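PDB 4HSD: lectin from Cicer arietinum, which probably recognises carbohydrate as a lectin and binds metal ions, calcium among them, on a hemopexin-type four-bladed beta-propeller. Local coordinates for residues Cys66-Glu71 against Ile143-Asn148; Tyr79-Ala84 against Phe116-Asp121; Met173-Ala178 against Tyr186-Glu191. One frame throughout, in Å; residues are numbered along the deposited sequence.

The three contacts sit in successive blades of a four-bladed hemopexin-type propeller and in the seams between them. Interaction 1 packs the inner strand of one blade against the next blade, interaction 2 sets a hairpin turn of the first of these against the loop leading into the second, and interaction 3 is the inner hairpin of the blade after that, the last in the chain. Interactions 1 and 2 have centres about 14 Å apart and touch where C66 CB meets I120 O at 3.3 Å. Interactions 2 and 3, about 17 Å apart between centres, pack together at D121 CB and M173 O, 3.0 Å. Both also reach the sodium ion on the propeller axis, through D121 O and D174 O.

Interaction 1 (Cys66-Glu71 against Ile143-Asn148)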
ATOM      1  N   CYS A  66      -6.341  -1.615  -0.720  1.00 10.85           N
ATOM      2  CA  CYS A  66      -5.195  -1.665   0.182  1.00  9.93           C
ATOM      3  C   CYS A  66      -4.322  -2.866  -0.219  1.00 10.93           C
ATOM      4  O   CYS A  66      -4.848  -3.953  -0.560  1.00  9.52           O
ATOM      5  CB  CYS A  66      -5.667  -1.831   1.634  1.00  8.73           C
ATOM      6  SG  CYS A  66      -4.356  -1.765   2.910  1.00  8.26           S
ATOM      7  N   SER A  67      -3.004  -2.668  -0.190  1.00 10.90           N
ATOM      8  CA  SER A  67      -2.052  -3.757  -0.447  1.00 12.17           C
ATOM      9  C   SER A  67      -0.685  -3.536   0.206  1.00 11.94           C
ATOM     10  O   SER A  67      -0.354  -2.415   0.592  1.00 12.74           O
ATOM     11  CB  SER A  67      -1.901  -4.043  -1.955  1.00 11.44           C
ATOM     12  OG  SER A  67      -1.628  -2.879  -2.714  1.00 15.87           O
ATOM     13  N   PHE A  68       0.089  -4.606   0.358  1.00 12.11           N
ATOM     14  CA  PHE A  68       1.455  -4.481   0.866  1.00 12.83           C
ATOM     15  C   PHE A  68       2.387  -5.614   0.418  1.00 13.16           C
ATOM     16  O   PHE A  68       1.951  -6.738   0.138  1.00 12.28           O
ATOM     17  CB  PHE A  68       1.502  -4.259   2.405  1.00 13.64           C
ATOM     18  CG  PHE A  68       0.873  -5.362   3.224  1.00 15.66           C
ATOM     19  CD1 PHE A  68       1.647  -6.416   3.725  1.00 16.15           C
ATOM     20  CD2 PHE A  68      -0.473  -5.317   3.547  1.00 15.39           C
ATOM     21  CE1 PHE A  68       1.099  -7.390   4.520  1.00 16.61           C
ATOM     22  CE2 PHE A  68      -1.034  -6.304   4.348  1.00 17.67           C
ATOM     23  CZ  PHE A  68      -0.241  -7.344   4.837  1.00 16.93           C
ATOM     24  N   ASP A  69       3.669  -5.275   0.301  1.00 13.49           N
ATOM     25  CA  ASP A  69       4.697  -6.241  -0.067  1.00 13.42           C
ATOM     26  C   ASP A  69       4.935  -7.120   1.148  1.00 12.73           C
ATOM     27  O   ASP A  69       4.861  -6.636   2.280  1.00 12.47           O
ATOM     28  CB  ASP A  69       5.992  -5.494  -0.444  1.00 14.53           C
ATOM     29  CG  ASP A  69       7.099  -6.425  -0.949  1.00 16.74           C
ATOM     30  OD1 ASP A  69       6.881  -7.136  -1.974  1.00 19.87           O
ATOM     31  OD2 ASP A  69       8.199  -6.425  -0.343  1.00 16.13           O
ATOM     32  N   THR A  70       5.170  -8.403   0.919  1.00 11.64           N
ATOM     33  CA  THR A  70       5.499  -9.306   2.005  1.00 12.36           C
ATOM     34  C   THR A  70       6.953  -9.610   1.738  1.00 12.33           C
ATOM     35  O   THR A  70       7.804  -8.791   2.088  1.00 12.72           O
ATOM     36  CB  THR A  70       4.636 -10.605   2.009  1.00 12.93           C
ATOM     37  OG1 THR A  70       4.671 -11.247   0.726  1.00 11.93           O
ATOM     38  CG2 THR A  70       3.206 -10.294   2.406  1.00 12.73           C
ATOM     39  N   GLU A  71       7.224 -10.750   1.090  1.00 13.20           N
ATOM     40  CA  GLU A  71       8.551 -11.146   0.584  1.00 13.42           C
ATOM     41  C   GLU A  71       8.420 -11.824  -0.731  1.00 13.12           C
ATOM     42  O   GLU A  71       7.327 -12.218  -1.071  1.00 11.10           O
ATOM     43  CB  GLU A  71       9.322 -12.041   1.556  1.00 15.04           C
ATOM     44  CG  GLU A  71      10.075 -11.266   2.645  1.00 18.00           C
ATOM     45  CD  GLU A  71      11.534 -10.999   2.324  1.00 23.88           C
ATOM     46  OE1 GLU A  71      12.032  -9.900   2.581  1.00 24.21           O
ATOM     47  OE2 GLU A  71      12.234 -11.901   1.835  1.00 27.58           O
ATOM     48  N   ILE A 143       1.903  -5.325  12.608  1.00 14.31           N
ATOM     49  CA  ILE A 143       1.748  -6.785  12.641  1.00 14.94           C
ATOM     50  C   ILE A 143       2.958  -7.596  12.236  1.00 14.76           C
ATOM     51  O   ILE A 143       3.948  -7.072  11.755  1.00 15.24           O
ATOM     52  CB  ILE A 143       0.578  -7.278  11.756  1.00 14.00           C
ATOM     53  CG1 ILE A 143       0.960  -7.208  10.278  1.00 13.94           C
ATOM     54  CG2 ILE A 143      -0.662  -6.467  12.053  1.00 15.17           C
ATOM     55  CD1 ILE A 143      -0.083  -7.794   9.299  1.00 12.53           C
ATOM     56  N   ASP A 144       2.855  -8.897  12.464  1.00 14.98           N
ATOM     57  CA  ASP A 144       3.805  -9.826  11.913  1.00 15.23           C
ATOM     58  C   ASP A 144       2.893 -10.739  11.152  1.00 15.50           C
ATOM     59  O   ASP A 144       2.165 -11.527  11.779  1.00 15.70           O
ATOM     60  CB  ASP A 144       4.561 -10.621  12.979  1.00 15.47           C
ATOM     61  CG  ASP A 144       5.720 -11.425  12.374  1.00 15.73           C
ATOM     62  OD1 ASP A 144       5.427 -12.407  11.664  1.00 13.21           O
ATOM     63  OD2 ASP A 144       6.911 -11.048  12.558  1.00 14.55           O
ATOM     64  N   TYR A 145       2.902 -10.607   9.816  1.00 14.54           N
ATOM     65  CA  TYR A 145       2.097 -11.498   8.953  1.00 13.76           C
ATOM     66  C   TYR A 145       2.507 -12.977   8.978  1.00 12.75           C
ATOM     67  O   TYR A 145       1.661 -13.842   8.791  1.00 13.22           O
ATOM     68  CB  TYR A 145       2.078 -11.008   7.497  1.00 13.86           C
ATOM     69  CG  TYR A 145       3.395 -11.106   6.703  1.00 14.11           C
ATOM     70  CD1 TYR A 145       4.098  -9.961   6.337  1.00 14.60           C
ATOM     71  CD2 TYR A 145       3.898 -12.348   6.271  1.00 15.47           C
ATOM     72  CE1 TYR A 145       5.268 -10.042   5.569  1.00 15.28           C
ATOM     73  CE2 TYR A 145       5.065 -12.449   5.517  1.00 12.31           C
ATOM     74  CZ  TYR A 145       5.739 -11.296   5.162  1.00 15.26           C
ATOM     75  OH  TYR A 145       6.893 -11.381   4.409  1.00 15.00           O
ATOM     76  N   LEU A 146       3.796 -13.248   9.182  1.00 11.36           N
ATOM     77  CA  LEU A 146       4.320 -14.622   9.252  1.00 11.94           C
ATOM     78  C   LEU A 146       3.811 -15.417  10.478  1.00 11.99           C
ATOM     79  O   LEU A 146       3.504 -16.589  10.346  1.00 11.25           O
ATOM     80  CB  LEU A 146       5.857 -14.616   9.198  1.00 11.79           C
ATOM     81  CG  LEU A 146       6.736 -15.827   9.564  1.00 14.56           C
ATOM     82  CD1 LEU A 146       7.009 -16.781   8.394  1.00 13.84           C
ATOM     83  CD2 LEU A 146       8.075 -15.357  10.152  1.00 14.49           C
ATOM     84  N   THR A 147       3.722 -14.788  11.660  1.00 12.12           N
ATOM     85  CA  THR A 147       3.200 -15.477  12.861  1.00 12.27           C
ATOM     86  C   THR A 147       1.751 -15.106  13.129  1.00 12.25           C
ATOM     87  O   THR A 147       1.142 -15.563  14.108  1.00 11.25           O
ATOM     88  CB  THR A 147       4.061 -15.244  14.178  1.00 11.75           C
ATOM     89  OG1 THR A 147       4.162 -13.845  14.505  1.00 12.32           O
ATOM     90  CG2 THR A 147       5.448 -15.819  14.024  1.00 13.34           C
ATOM     91  N   ASN A 148       1.213 -14.271  12.238  1.00 13.82           N
ATOM     92  CA  ASN A 148      -0.191 -13.821  12.258  1.00 13.73           C
ATOM     93  C   ASN A 148      -0.543 -13.242  13.632  1.00 14.82           C
ATOM     94  O   ASN A 148      -1.519 -13.638  14.268  1.00 15.49           O
ATOM     95  CB  ASN A 148      -1.130 -14.974  11.859  1.00 13.64           C
ATOM     96  CG  ASN A 148      -2.256 -14.541  10.905  1.00 16.42           C
ATOM     97  OD1 ASN A 148      -2.444 -13.356  10.624  1.00 17.30           O
ATOM     98  ND2 ASN A 148      -3.021 -15.519  10.415  1.00 15.42           N
TER
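T70 lays its methyl, CG2, over one face of the Y145 ring. The carbon stands 3.9 Å from the ring centroid and 15° off the normal, a CH-pi contact displaced toward the rim. The rest of the threonine follows the same ring outward: T70 CB lies 3.4 Å from Y145 CZ, and T70 C is 3.2 Å from Y145 OH. That puts the phenol oxygen beside the backbone at the bend where the chain leaves strand 66-69. The threonine rotamer (chi1 52°) puts OG1 between its own N and carbonyl carbon and turns CG2 to the ring, making the methyl the branch that meets the tyrosine. T70 O also accepts a hydrogen bond from R125 NE, and the R125 side chain touches Y145 as well.

E71 reaches the end of the tyrosine with its aliphatic part: CG comes to 3.6 Å from Y145 OH before its chain leads off. F68, two residues before T70, also points toward 143-148. Its CE1 is 4.3 Å from Y145 CD1, which lies near the plane of the phenylalanine ring, at its edge. Its CZ comes within 4.5 Å of I143 CD1. These are loose apolar touches, and V132, L134 and F76 pack round F68 to complete the layer.

Behind the tyrosine the chain turns on an Asx motif, with D144 OD1 accepting from T147 N at 2.9 Å. No hydrogen bond crosses between the segments; the contact is mostly the threonine-tyrosine overlap and apolar touches. It joins an innermost strand of one four-stranded sheet to the end of the third strand of the next, the face-to-face packing of adjacent blades in a hemopexin-type beta-propeller.

Interaction 2 (Tyr79-Ala84 against Phe116-Asp121); sequences YENFCA and FENGID. With NA (sodium ion), chain C.
N81 leads with CB, which rests 3.4 Å from E117 O and 3.9 Å from N118 CA. From there CG stands between the backbone N and carbonyl carbon (chi1 69°), and the amide divides: OD1 lies 3.0 Å above the plane of the F82 ring, over its centre, while ND2 approaches N118 ND2 no closer than 4.4 Å. No hydrogen bond from the amide crosses to 116-121. The link across is through the backbone: one water donates to both N81 O and E117 O.

N81 shares a type II' beta turn with E80, closed by F82 N giving to Y79 O at 3.0 Å. Here N118 O lies 3.2 Å from E80 C and 3.3 Å from N81 N, the latter at an angle too poor for a hydrogen bond. G119 has no side chain, and its CA comes directly up to E80 O at 3.6 Å. E80 N in turn donates to D65 OD2. The carbonyls of D65 and D121 both bind the sodium ion, and the turn borders the second shell of that site.

The turn links strands 74-79 and 82-87. Helix 104-107 lies alongside, touching C83 through M107 and E117 through A105, and the loop 116-121 runs past the turn into strand 122-125, its I120 packed on F78 and L134 of the two flanking blades.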
ATOM      1  N   TYR A  79      -9.976  -5.501  -0.337  1.00 12.36           N
ATOM      2  CA  TYR A  79     -11.126  -4.729  -0.818  1.00 12.02           C
ATOM      3  C   TYR A  79     -12.187  -5.002   0.237  1.00 12.11           C
ATOM      4  O   TYR A  79     -12.548  -6.169   0.470  1.00 12.47           O
ATOM      5  CB  TYR A  79     -11.643  -5.149  -2.190  1.00 11.84           C
ATOM      6  CG  TYR A  79     -12.875  -4.345  -2.556  1.00 10.43           C
ATOM      7  CD1 TYR A  79     -12.766  -3.026  -2.918  1.00 11.01           C
ATOM      8  CD2 TYR A  79     -14.157  -4.893  -2.468  1.00 13.52           C
ATOM      9  CE1 TYR A  79     -13.875  -2.259  -3.207  1.00 12.34           C
ATOM     10  CE2 TYR A  79     -15.289  -4.139  -2.751  1.00 13.01           C
ATOM     11  CZ  TYR A  79     -15.135  -2.816  -3.131  1.00 13.99           C
ATOM     12  OH  TYR A  79     -16.232  -2.048  -3.455  1.00 12.86           O
ATOM     13  N   GLU A  80     -12.642  -3.932   0.886  1.00 11.66           N
ATOM     14  CA  GLU A  80     -13.577  -4.009   1.991  1.00 12.36           C
ATOM     15  C   GLU A  80     -13.134  -5.093   2.972  1.00 12.96           C
ATOM     16  O   GLU A  80     -11.951  -5.150   3.298  1.00 13.49           O
ATOM     17  CB  GLU A  80     -15.010  -4.207   1.502  1.00 12.55           C
ATOM     18  CG  GLU A  80     -15.627  -2.905   1.024  1.00 12.29           C
ATOM     19  CD  GLU A  80     -16.955  -3.089   0.290  1.00 12.70           C
ATOM     20  OE1 GLU A  80     -17.703  -4.039   0.604  1.00 14.19           O
ATOM     21  OE2 GLU A  80     -17.260  -2.269  -0.590  1.00 11.16           O
ATOM     22  N   ASN A  81     -14.043  -5.943   3.450  1.00 13.59           N
ATOM     23  CA  ASN A  81     -13.625  -6.930   4.477  1.00 13.79           C
ATOM     24  C   ASN A  81     -12.949  -8.193   3.963  1.00 13.70           C
ATOM     25  O   ASN A  81     -12.685  -9.096   4.737  1.00 14.07           O
ATOM     26  CB  ASN A  81     -14.777  -7.301   5.452  1.00 13.64           C
ATOM     27  CG  ASN A  81     -15.898  -8.102   4.794  1.00 13.25           C
ATOM     28  OD1 ASN A  81     -15.669  -8.860   3.868  1.00 15.59           O
ATOM     29  ND2 ASN A  81     -17.109  -7.960   5.307  1.00 13.48           N
ATOM     30  N   PHE A  82     -12.676  -8.264   2.661  1.00 14.46           N
ATOM     31  CA  PHE A  82     -12.021  -9.447   2.110  1.00 14.88           C
ATOM     32  C   PHE A  82     -10.595  -9.097   1.706  1.00 15.44           C
ATOM     33  O   PHE A  82     -10.239  -7.919   1.625  1.00 17.32           O
ATOM     34  CB  PHE A  82     -12.795 -10.017   0.918  1.00 15.08           C
ATOM     35  CG  PHE A  82     -14.209 -10.410   1.241  1.00 16.09           C
ATOM     36  CD1 PHE A  82     -15.279  -9.611   0.839  1.00 16.24           C
ATOM     37  CD2 PHE A  82     -14.475 -11.571   1.959  1.00 15.85           C
ATOM     38  CE1 PHE A  82     -16.596  -9.973   1.142  1.00 16.01           C
ATOM     39  CE2 PHE A  82     -15.790 -11.929   2.261  1.00 17.02           C
ATOM     40  CZ  PHE A  82     -16.848 -11.122   1.840  1.00 15.50           C
ATOM     41  N   CYS A  83      -9.790 -10.125   1.454  1.00 14.79           N
ATOM     42  CA  CYS A  83      -8.379  -9.973   1.107  1.00 12.17           C
ATOM     43  C   CYS A  83      -7.788 -11.299   0.591  1.00 10.29           C
ATOM     44  O   CYS A  83      -8.369 -12.373   0.782  1.00  9.19           O
ATOM     45  CB  CYS A  83      -7.594  -9.517   2.332  1.00 11.99           C
ATOM     46  SG  CYS A  83      -7.711 -10.659   3.734  1.00 10.16           S
ATOM     47  N   ALA A  84      -6.628 -11.223  -0.049  1.00  9.14           N
ATOM     48  CA  ALA A  84      -5.980 -12.434  -0.581  1.00  8.96           C
ATOM     49  C   ALA A  84      -4.465 -12.331  -0.673  1.00  8.34           C
ATOM     50  O   ALA A  84      -3.928 -11.233  -0.864  1.00  9.69           O
ATOM     51  CB  ALA A  84      -6.535 -12.743  -1.965  1.00  8.32           C
ATOM     52  N   PHE A 116     -10.222  -2.331  11.759  1.00  6.75           N
ATOM     53  CA  PHE A 116      -9.586  -2.949  10.568  1.00  6.42           C
ATOM     54  C   PHE A 116     -10.339  -4.125   9.988  1.00  6.89           C
ATOM     55  O   PHE A 116     -10.069  -4.554   8.873  1.00  7.25           O
ATOM     56  CB  PHE A 116      -8.152  -3.390  10.897  1.00  5.61           C
ATOM     57  CG  PHE A 116      -7.227  -2.245  11.247  1.00  2.00           C
ATOM     58  CD1 PHE A 116      -7.175  -1.742  12.546  1.00  2.00           C
ATOM     59  CD2 PHE A 116      -6.429  -1.677  10.273  1.00  2.00           C
ATOM     60  CE1 PHE A 116      -6.334  -0.680  12.859  1.00  2.02           C
ATOM     61  CE2 PHE A 116      -5.580  -0.611  10.568  1.00  2.16           C
ATOM     62  CZ  PHE A 116      -5.520  -0.104  11.870  1.00  2.00           C
ATOM     63  N   GLU A 117     -11.306  -4.624  10.736  1.00  8.04           N
ATOM     64  CA  GLU A 117     -12.106  -5.774  10.386  1.00  9.88           C
ATOM     65  C   GLU A 117     -12.963  -5.575   9.111  1.00 10.76           C
ATOM     66  O   GLU A 117     -13.049  -6.459   8.315  1.00 10.57           O
ATOM     67  CB  GLU A 117     -12.999  -6.164  11.589  1.00 10.04           C
ATOM     68  CG  GLU A 117     -13.447  -7.611  11.629  1.00 12.31           C
ATOM     69  CD  GLU A 117     -14.716  -7.871  12.454  1.00 15.58           C
ATOM     70  OE1 GLU A 117     -15.657  -8.530  11.961  1.00 10.62           O
ATOM     71  OE2 GLU A 117     -14.737  -7.433  13.613  1.00 16.50           O
ATOM     72  N   ASN A 118     -13.583  -4.419   8.929  1.00 11.16           N
ATOM     73  CA  ASN A 118     -14.420  -4.207   7.747  1.00 10.99           C
ATOM     74  C   ASN A 118     -13.646  -3.550   6.587  1.00 11.33           C
ATOM     75  O   ASN A 118     -14.173  -3.363   5.491  1.00  9.10           O
ATOM     76  CB  ASN A 118     -15.668  -3.391   8.126  1.00 11.06           C
ATOM     77  CG  ASN A 118     -16.567  -4.128   9.141  1.00 11.44           C
ATOM     78  OD1 ASN A 118     -16.997  -3.546  10.136  1.00 14.30           O
ATOM     79  ND2 ASN A 118     -16.837  -5.399   8.893  1.00 10.05           N
ATOM     80  N   GLY A 119     -12.375  -3.227   6.842  1.00 11.74           N
ATOM     81  CA  GLY A 119     -11.546  -2.607   5.821  1.00 11.57           C
ATOM     82  C   GLY A 119     -10.309  -1.880   6.309  1.00 11.53           C
ATOM     83  O   GLY A 119     -10.324  -1.241   7.373  1.00 11.93           O
ATOM     84  N   ILE A 120      -9.238  -1.973   5.519  1.00 10.78           N
ATOM     85  CA  ILE A 120      -8.005  -1.257   5.817  1.00 10.14           C
ATOM     86  C   ILE A 120      -7.783  -0.190   4.723  1.00 10.09           C
ATOM     87  O   ILE A 120      -8.013  -0.445   3.545  1.00  8.23           O
ATOM     88  CB  ILE A 120      -6.841  -2.282   5.941  1.00 11.10           C
ATOM     89  CG1 ILE A 120      -7.155  -3.253   7.114  1.00 10.48           C
ATOM     90  CG2 ILE A 120      -5.486  -1.605   6.119  1.00  8.07           C
ATOM     91  CD1 ILE A 120      -6.233  -4.429   7.236  1.00  9.23           C
ATOM     92  N   ASP A 121      -7.363   0.998   5.134  1.00 10.54           N
ATOM     93  CA  ASP A 121      -7.108   2.087   4.224  1.00 10.99           C
ATOM     94  C   ASP A 121      -5.868   1.933   3.394  1.00 10.53           C
ATOM     95  O   ASP A 121      -5.937   1.907   2.209  1.00 11.18           O
ATOM     96  CB  ASP A 121      -7.037   3.409   5.000  1.00 10.76           C
ATOM     97  CG  ASP A 121      -8.400   3.910   5.525  1.00 10.36           C
ATOM     98  OD1 ASP A 121      -8.379   4.789   6.378  1.00  6.64           O
ATOM     99  OD2 ASP A 121      -9.455   3.457   5.100  1.00  7.06           O
TER
HETATM  100 NA    NA C 301      -7.387   2.933   0.354  1.00  6.66          NA
HETATM  101  O   HOH W   1     -13.124  -9.455   7.785  1.00  7.48           O

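Interaction 3 (Met173-Ala178 against Tyr186-Glu191). With NA (sodium ion), chain C.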
ATOM      1  N   MET A 173      -4.968   7.899   5.723  1.00 23.24           N
ATOM      2  CA  MET A 173      -4.163   7.691   4.524  1.00 22.34           C
ATOM      3  C   MET A 173      -4.893   6.750   3.578  1.00 20.31           C
ATOM      4  O   MET A 173      -5.291   5.660   3.970  1.00 20.14           O
ATOM      5  CB  MET A 173      -2.786   7.148   4.868  1.00 22.72           C
ATOM      6  CG  MET A 173      -1.904   8.158   5.541  1.00 26.15           C
ATOM      7  SD  MET A 173      -0.925   7.392   6.815  1.00 30.94           S
ATOM      8  CE  MET A 173      -0.861   8.742   7.971  1.00 30.27           C
ATOM      9  N   ASP A 174      -5.062   7.222   2.363  1.00 18.38           N
ATOM     10  CA  ASP A 174      -5.684   6.565   1.263  1.00 17.23           C
ATOM     11  C   ASP A 174      -4.867   5.427   0.671  1.00 15.76           C
ATOM     12  O   ASP A 174      -5.401   4.453   0.218  1.00 13.85           O
ATOM     13  CB  ASP A 174      -5.968   7.627   0.193  1.00 17.86           C
ATOM     14  CG  ASP A 174      -7.244   8.430   0.433  1.00 17.98           C
ATOM     15  OD1 ASP A 174      -7.532   9.258  -0.412  1.00 17.18           O
ATOM     16  OD2 ASP A 174      -7.961   8.228   1.431  1.00 17.84           O
ATOM     17  N   SER A 175      -3.555   5.595   0.658  1.00 15.81           N
ATOM     18  CA  SER A 175      -2.633   4.642   0.038  1.00 15.41           C
ATOM     19  C   SER A 175      -1.227   4.753   0.617  1.00 14.95           C
ATOM     20  O   SER A 175      -0.853   5.801   1.103  1.00 14.26           O
ATOM     21  CB  SER A 175      -2.596   4.847  -1.479  1.00 14.21           C
ATOM     22  OG  SER A 175      -1.433   4.258  -2.071  1.00 16.50           O
ATOM     23  N   ALA A 176      -0.453   3.668   0.555  1.00 15.71           N
ATOM     24  CA  ALA A 176       0.943   3.706   0.993  1.00 17.01           C
ATOM     25  C   ALA A 176       1.808   2.635   0.371  1.00 16.95           C
ATOM     26  O   ALA A 176       1.305   1.614  -0.065  1.00 17.30           O
ATOM     27  CB  ALA A 176       1.045   3.600   2.514  1.00 17.38           C
ATOM     28  N   PHE A 177       3.111   2.905   0.303  1.00 17.27           N
ATOM     29  CA  PHE A 177       4.095   1.883  -0.041  1.00 17.08           C
ATOM     30  C   PHE A 177       5.493   2.253   0.484  1.00 17.23           C
ATOM     31  O   PHE A 177       5.795   3.431   0.692  1.00 16.88           O
ATOM     32  CB  PHE A 177       4.041   1.477  -1.533  1.00 16.99           C
ATOM     33  CG  PHE A 177       4.735   2.407  -2.491  1.00 17.31           C
ATOM     34  CD1 PHE A 177       4.109   3.576  -2.922  1.00 17.62           C
ATOM     35  CD2 PHE A 177       5.975   2.069  -3.044  1.00 17.53           C
ATOM     36  CE1 PHE A 177       4.724   4.418  -3.861  1.00 16.61           C
ATOM     37  CE2 PHE A 177       6.595   2.909  -3.994  1.00 16.64           C
ATOM     38  CZ  PHE A 177       5.962   4.075  -4.404  1.00 15.50           C
ATOM     39  N   ALA A 178       6.299   1.231   0.759  1.00 16.55           N
ATOM     40  CA  ALA A 178       7.658   1.412   1.228  1.00 17.09           C
ATOM     41  C   ALA A 178       8.615   1.592   0.066  1.00 18.50           C
ATOM     42  O   ALA A 178       8.448   0.958  -0.976  1.00 19.65           O
ATOM     43  CB  ALA A 178       8.089   0.214   2.082  1.00 17.25           C
ATOM     44  N   TYR A 186       6.319   5.960   1.124  1.00 24.46           N
ATOM     45  CA  TYR A 186       5.523   7.063   0.590  1.00 23.71           C
ATOM     46  C   TYR A 186       4.066   6.945   1.009  1.00 22.60           C
ATOM     47  O   TYR A 186       3.526   5.858   1.029  1.00 22.83           O
ATOM     48  CB  TYR A 186       5.600   7.078  -0.931  1.00 24.03           C
ATOM     49  CG  TYR A 186       6.995   7.237  -1.452  1.00 25.36           C
ATOM     50  CD1 TYR A 186       7.466   8.483  -1.865  1.00 25.60           C
ATOM     51  CD2 TYR A 186       7.860   6.136  -1.528  1.00 25.67           C
ATOM     52  CE1 TYR A 186       8.767   8.632  -2.347  1.00 26.19           C
ATOM     53  CE2 TYR A 186       9.163   6.277  -1.994  1.00 25.13           C
ATOM     54  CZ  TYR A 186       9.605   7.523  -2.406  1.00 25.75           C
ATOM     55  OH  TYR A 186      10.887   7.658  -2.878  1.00 26.05           O
ATOM     56  N   LEU A 187       3.439   8.083   1.306  1.00 22.18           N
ATOM     57  CA  LEU A 187       2.044   8.139   1.728  1.00 21.17           C
ATOM     58  C   LEU A 187       1.262   9.089   0.821  1.00 21.22           C
ATOM     59  O   LEU A 187       1.777  10.142   0.404  1.00 20.70           O
ATOM     60  CB  LEU A 187       1.930   8.604   3.173  1.00 20.95           C
ATOM     61  CG  LEU A 187       2.838   8.001   4.239  1.00 19.28           C
ATOM     62  CD1 LEU A 187       2.929   8.997   5.364  1.00 20.67           C
ATOM     63  CD2 LEU A 187       2.313   6.642   4.731  1.00 18.82           C
ATOM     64  N   PHE A 188       0.013   8.710   0.554  1.00 21.11           N
ATOM     65  CA  PHE A 188      -0.855   9.388  -0.400  1.00 21.55           C
ATOM     66  C   PHE A 188      -2.277   9.646   0.116  1.00 22.28           C
ATOM     67  O   PHE A 188      -2.946   8.737   0.621  1.00 21.84           O
ATOM     68  CB  PHE A 188      -0.956   8.533  -1.662  1.00 21.59           C
ATOM     69  CG  PHE A 188       0.371   8.167  -2.252  1.00 20.57           C
ATOM     70  CD1 PHE A 188       1.112   7.096  -1.743  1.00 19.26           C
ATOM     71  CD2 PHE A 188       0.890   8.905  -3.317  1.00 20.44           C
ATOM     72  CE1 PHE A 188       2.359   6.756  -2.293  1.00 19.72           C
ATOM     73  CE2 PHE A 188       2.132   8.571  -3.877  1.00 21.66           C
ATOM     74  CZ  PHE A 188       2.862   7.485  -3.360  1.00 20.76           C
ATOM     75  N   LYS A 189      -2.736  10.891  -0.022  1.00 22.72           N
ATOM     76  CA  LYS A 189      -4.092  11.274   0.390  1.00 23.20           C
ATOM     77  C   LYS A 189      -4.567  12.358  -0.555  1.00 23.71           C
ATOM     78  O   LYS A 189      -4.109  13.508  -0.481  1.00 24.62           O
ATOM     79  CB  LYS A 189      -4.111  11.799   1.826  1.00 23.57           C
ATOM     80  CG  LYS A 189      -5.502  11.825   2.462  1.00 23.66           C
ATOM     81  CD  LYS A 189      -5.519  12.601   3.763  1.00 23.63           C
ATOM     82  CE  LYS A 189      -6.794  12.346   4.536  1.00 24.43           C
ATOM     83  NZ  LYS A 189      -6.719  12.955   5.888  1.00 23.31           N
ATOM     84  N   GLY A 190      -5.485  12.001  -1.445  1.00 23.28           N
ATOM     85  CA  GLY A 190      -5.960  12.972  -2.416  1.00 22.52           C
ATOM     86  C   GLY A 190      -4.865  13.260  -3.424  1.00 22.29           C
ATOM     87  O   GLY A 190      -4.305  12.335  -4.040  1.00 21.33           O
ATOM     88  N   GLU A 191      -4.548  14.542  -3.575  1.00 21.44           N
ATOM     89  CA  GLU A 191      -3.498  14.968  -4.496  1.00 21.24           C
ATOM     90  C   GLU A 191      -2.199  15.272  -3.754  1.00 20.70           C
ATOM     91  O   GLU A 191      -1.244  15.773  -4.335  1.00 20.51           O
ATOM     92  CB  GLU A 191      -3.962  16.189  -5.296  1.00 21.50           C
ATOM     93  CG  GLU A 191      -4.060  17.445  -4.495  1.00 22.74           C
ATOM     94  CD  GLU A 191      -5.180  18.325  -4.954  1.00 25.32           C
ATOM     95  OE1 GLU A 191      -5.811  18.999  -4.103  1.00 25.26           O
ATOM     96  OE2 GLU A 191      -5.423  18.353  -6.176  1.00 28.06           O
TER
HETATM   97 NA    NA C 301      -7.387   2.933   0.354  1.00  6.66          NA
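F188 O takes two backbone donors, S175 N at the start of the facing strand, at 3.2 Å, and, weakly, D174 N just before it, at 3.1 Å. Two successive residues thus face one, a classic beta bulge. Beyond it the pairing is regular antiparallel: F188 N returns a bond to S175 O, and F177 and Y186 exchange two more. Of these, Y186 N to F177 O is the shortest at 2.6 Å, almost in line with the carbonyl, C=O...N angle 177°.

Three aromatic rings gather on the face carrying S175. F177 lies side by side with F188: their planes are 8° apart, and F177 CE1 meets F188 CZ rim to rim at 3.6 Å. Y186 meets F177 differently: Y186 CD2 stands 4.0 Å above one face of F177 toward the rim, the planes 23° apart and slid so far that the rings hardly overlap. Y31 and W217 extend the cluster. On the reverse face L187 CD2 touches both M173 SD, at 3.9 Å, and A176 CB.

The bulge adds a residue at the open end of the hairpin, where D174 O binds the sodium ion at 2.5 Å. An apolar body thus carries a polar end whose one carbonyl oxygen joins those of N7, D65 and D121; neutral oxygens of this kind suit a hard cation and would probably be polarised by it.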